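Long-range contact in DUF2787 domain-containing protein (Vibrio cholerae, PDB 2V1L), which is of unknown function but is encoded on a pathogenicity island and structurally resembles the human p32 protein: residues A[73-78]-A[97-102]. Residues are numbered along the deposited sequence; the frame is centred on the assembly and turned at random.
Sequences CIEYIT and DFQRGD
Tyr76 and Asp97 form an antiparallel, non-hydrogen-bonded pair where the end of strand 95-97 meets the middle of strand 72-82, their CA atoms 4.3 Å apart and both side chains on the same face of the sheet. Just beyond this pair the chain turns off the strand, and the carbonyl oxygen of Glu75 accepts hydrogen bonds from the first two backbone amides of the turn: Phe98 N lies 2.8 Å from Glu75 O, tilted out of the carbonyl plane, while Gln99 N, at 3.2 Å, sits in that plane on a lone pair and gives the straighter bond (162° at the hydrogen). The Phe98 ring lies on the other side of the sheet from the Tyr76 ring. CG leaves anti to the carbonyl carbon (chi1 -58°), which carries CD2 to within 3.7 Å of Ile74 CG2, and Ile77 CD1 meets the ring edge at CE2, 3.9 Å away. Thr9 and Leu11 add to the apolar surroundings of Phe98, and Phe17 of helix 15-29 touches both isoleucines. Outside this apolar patch, the Glu75 side chain bends at chi2 and crosses that of Gln99, whose CG is 3.4 Å from Glu75 OE1; the carboxylate and amide planes are 58° apart. Within the turn, Asp97 OD1 accepts from Arg100 N at 3.1 Å, from above the carboxylate plane. The arrangement is that of a beta hairpin, strands 95-97 and 102-105, added antiparallel to strand 72-82 through its first strand, its turn shaped by an Asx motif and a G1 beta bulge at Gly101 and Asp102, opposite Asp97.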
ATOM      1  N   CYS A  73      -1.472  -3.723  12.897  1.00 50.76           N
ATOM      2  CA  CYS A  73      -0.206  -3.128  12.468  1.00 48.68           C
ATOM      3  C   CYS A  73      -0.064  -3.240  10.955  1.00 45.88           C
ATOM      4  O   CYS A  73      -0.295  -4.307  10.391  1.00 45.34           O
ATOM      5  CB  CYS A  73       0.955  -3.848  13.142  1.00 49.09           C
ATOM      6  SG  CYS A  73       0.735  -4.013  14.944  1.00 54.20           S
ATOM      7  N   ILE A  74       0.292  -2.138  10.301  1.00 42.84           N
ATOM      8  CA  ILE A  74       0.565  -2.172   8.860  1.00 39.92           C
ATOM      9  C   ILE A  74       1.976  -2.708   8.639  1.00 38.05           C
ATOM     10  O   ILE A  74       2.948  -2.133   9.120  1.00 36.96           O
ATOM     11  CB  ILE A  74       0.359  -0.795   8.175  1.00 40.28           C
ATOM     12  CG1 ILE A  74       0.567  -0.897   6.665  1.00 38.58           C
ATOM     13  CG2 ILE A  74       1.315   0.244   8.725  1.00 41.31           C
ATOM     14  CD1 ILE A  74      -0.182   0.143   5.934  1.00 41.88           C
ATOM     15  N   GLU A  75       2.058  -3.836   7.935  1.00 36.39           N
ATOM     16  CA  GLU A  75       3.332  -4.541   7.717  1.00 35.36           C
ATOM     17  C   GLU A  75       4.132  -3.964   6.558  1.00 32.71           C
ATOM     18  O   GLU A  75       5.285  -3.595   6.713  1.00 32.99           O
ATOM     19  CB  GLU A  75       3.073  -6.026   7.470  1.00 35.83           C
ATOM     20  CG  GLU A  75       2.255  -6.674   8.562  1.00 40.46           C
ATOM     21  CD  GLU A  75       3.069  -6.986   9.795  1.00 44.67           C
ATOM     22  OE1 GLU A  75       3.624  -6.050  10.419  1.00 46.04           O
ATOM     23  OE2 GLU A  75       3.141  -8.189  10.136  1.00 48.23           O
ATOM     24  N   TYR A  76       3.513  -3.913   5.389  1.00 30.32           N
ATOM     25  CA  TYR A  76       4.113  -3.272   4.254  1.00 28.42           C
ATOM     26  C   TYR A  76       3.049  -2.794   3.279  1.00 26.96           C
ATOM     27  O   TYR A  76       1.916  -3.265   3.310  1.00 27.23           O
ATOM     28  CB  TYR A  76       5.074  -4.244   3.544  1.00 28.89           C
ATOM     29  CG  TYR A  76       4.416  -5.508   3.027  1.00 27.49           C
ATOM     30  CD1 TYR A  76       4.550  -6.710   3.722  1.00 28.61           C
ATOM     31  CD2 TYR A  76       3.676  -5.504   1.846  1.00 29.58           C
ATOM     32  CE1 TYR A  76       3.962  -7.885   3.262  1.00 28.05           C
ATOM     33  CE2 TYR A  76       3.082  -6.682   1.360  1.00 30.35           C
ATOM     34  CZ  TYR A  76       3.235  -7.867   2.085  1.00 29.97           C
ATOM     35  OH  TYR A  76       2.645  -9.026   1.642  1.00 29.69           O
ATOM     36  N   ILE A  77       3.437  -1.881   2.398  1.00 25.03           N
ATOM     37  CA  ILE A  77       2.594  -1.469   1.278  1.00 23.90           C
ATOM     38  C   ILE A  77       3.431  -1.587   0.019  1.00 23.35           C
ATOM     39  O   ILE A  77       4.505  -1.006  -0.035  1.00 22.36           O
ATOM     40  CB  ILE A  77       2.115   0.018   1.432  1.00 23.19           C
ATOM     41  CG1 ILE A  77       1.303   0.192   2.708  1.00 24.07           C
ATOM     42  CG2 ILE A  77       1.284   0.455   0.208  1.00 21.79           C
ATOM     43  CD1 ILE A  77       0.954   1.657   3.021  1.00 24.19           C
ATOM     44  N   THR A  78       2.936  -2.326  -0.980  1.00 23.08           N
ATOM     45  CA  THR A  78       3.610  -2.481  -2.257  1.00 22.01           C
ATOM     46  C   THR A  78       2.709  -2.136  -3.431  1.00 22.99           C
ATOM     47  O   THR A  78       1.565  -2.606  -3.515  1.00 22.78           O
ATOM     48  CB  THR A  78       4.127  -3.934  -2.442  1.00 22.81           C
ATOM     49  OG1 THR A  78       4.852  -4.324  -1.268  1.00 21.33           O
ATOM     50  CG2 THR A  78       5.085  -4.041  -3.637  1.00 22.79           C
ATOM     51  N   ASP A  97       8.160  -0.800   3.604  1.00 25.16           N
ATOM     52  CA  ASP A  97       8.212  -2.002   4.443  1.00 27.35           C
ATOM     53  C   ASP A  97       8.341  -1.577   5.909  1.00 27.99           C
ATOM     54  O   ASP A  97       9.404  -1.156   6.355  1.00 27.30           O
ATOM     55  CB  ASP A  97       9.375  -2.910   3.998  1.00 27.80           C
ATOM     56  CG  ASP A  97       9.357  -4.286   4.687  1.00 31.00           C
ATOM     57  OD1 ASP A  97       8.941  -4.390   5.862  1.00 32.42           O
ATOM     58  OD2 ASP A  97       9.768  -5.271   4.046  1.00 33.44           O
ATOM     59  N   PHE A  98       7.234  -1.646   6.647  1.00 30.02           N
ATOM     60  CA  PHE A  98       7.217  -1.109   8.009  1.00 31.76           C
ATOM     61  C   PHE A  98       7.866  -2.085   9.021  1.00 33.08           C
ATOM     62  O   PHE A  98       8.561  -1.649   9.931  1.00 34.04           O
ATOM     63  CB  PHE A  98       5.786  -0.650   8.405  1.00 31.38           C
ATOM     64  CG  PHE A  98       5.223   0.407   7.474  1.00 31.12           C
ATOM     65  CD1 PHE A  98       5.704   1.701   7.508  1.00 31.93           C
ATOM     66  CD2 PHE A  98       4.262   0.083   6.535  1.00 30.12           C
ATOM     67  CE1 PHE A  98       5.222   2.661   6.640  1.00 32.63           C
ATOM     68  CE2 PHE A  98       3.771   1.035   5.666  1.00 31.02           C
ATOM     69  CZ  PHE A  98       4.253   2.325   5.715  1.00 30.48           C
ATOM     70  N   GLN A  99       7.647  -3.385   8.831  1.00 34.39           N
ATOM     71  CA  GLN A  99       8.338  -4.445   9.576  1.00 36.23           C
ATOM     72  C   GLN A  99       9.842  -4.198   9.642  1.00 36.38           C
ATOM     73  O   GLN A  99      10.466  -4.327  10.694  1.00 37.27           O
ATOM     74  CB  GLN A  99       8.119  -5.802   8.895  1.00 35.89           C
ATOM     75  CG  GLN A  99       6.748  -6.408   9.046  1.00 37.56           C
ATOM     76  CD  GLN A  99       6.543  -7.713   8.232  1.00 37.86           C
ATOM     77  OE1 GLN A  99       6.972  -7.838   7.069  1.00 41.89           O
ATOM     78  NE2 GLN A  99       5.868  -8.676   8.845  1.00 39.02           N
ATOM     79  N   ARG A 100      10.423  -3.829   8.507  1.00 36.43           N
ATOM     80  CA  ARG A 100      11.867  -3.746   8.370  1.00 35.27           C
ATOM     81  C   ARG A 100      12.398  -2.323   8.464  1.00 35.08           C
ATOM     82  O   ARG A 100      13.606  -2.101   8.679  1.00 35.51           O
ATOM     83  CB  ARG A 100      12.228  -4.312   7.011  1.00 35.76           C
ATOM     84  CG  ARG A 100      13.469  -5.071   7.006  1.00 34.99           C
ATOM     85  CD  ARG A 100      13.560  -5.900   5.761  1.00 33.68           C
ATOM     86  NE  ARG A 100      14.954  -6.139   5.530  1.00 30.65           N
ATOM     87  CZ  ARG A 100      15.447  -7.086   4.748  1.00 29.53           C
ATOM     88  NH1 ARG A 100      14.656  -7.925   4.079  1.00 27.44           N
ATOM     89  NH2 ARG A 100      16.751  -7.175   4.663  1.00 25.22           N
ATOM     90  N   GLY A 101      11.508  -1.346   8.298  1.00 33.67           N
ATOM     91  CA  GLY A 101      11.913   0.056   8.328  1.00 31.95           C
ATOM     92  C   GLY A 101      12.578   0.575   7.060  1.00 30.45           C
ATOM     93  O   GLY A 101      13.323   1.538   7.114  1.00 30.90           O
ATOM     94  N   ASP A 102      12.299  -0.046   5.919  1.00 29.76           N
ATOM     95  CA  ASP A 102      12.888   0.383   4.628  1.00 29.00           C
ATOM     96  C   ASP A 102      11.831   0.723   3.583  1.00 26.89           C
ATOM     97  O   ASP A 102      10.730   0.189   3.620  1.00 25.36           O
ATOM     98  CB  ASP A 102      13.747  -0.726   4.021  1.00 29.74           C
ATOM     99  CG  ASP A 102      15.044  -0.967   4.783  1.00 33.70           C
ATOM    100  OD1 ASP A 102      15.744  -0.009   5.179  1.00 36.58           O
ATOM    101  OD2 ASP A 102      15.361  -2.154   4.956  1.00 38.60           O
TER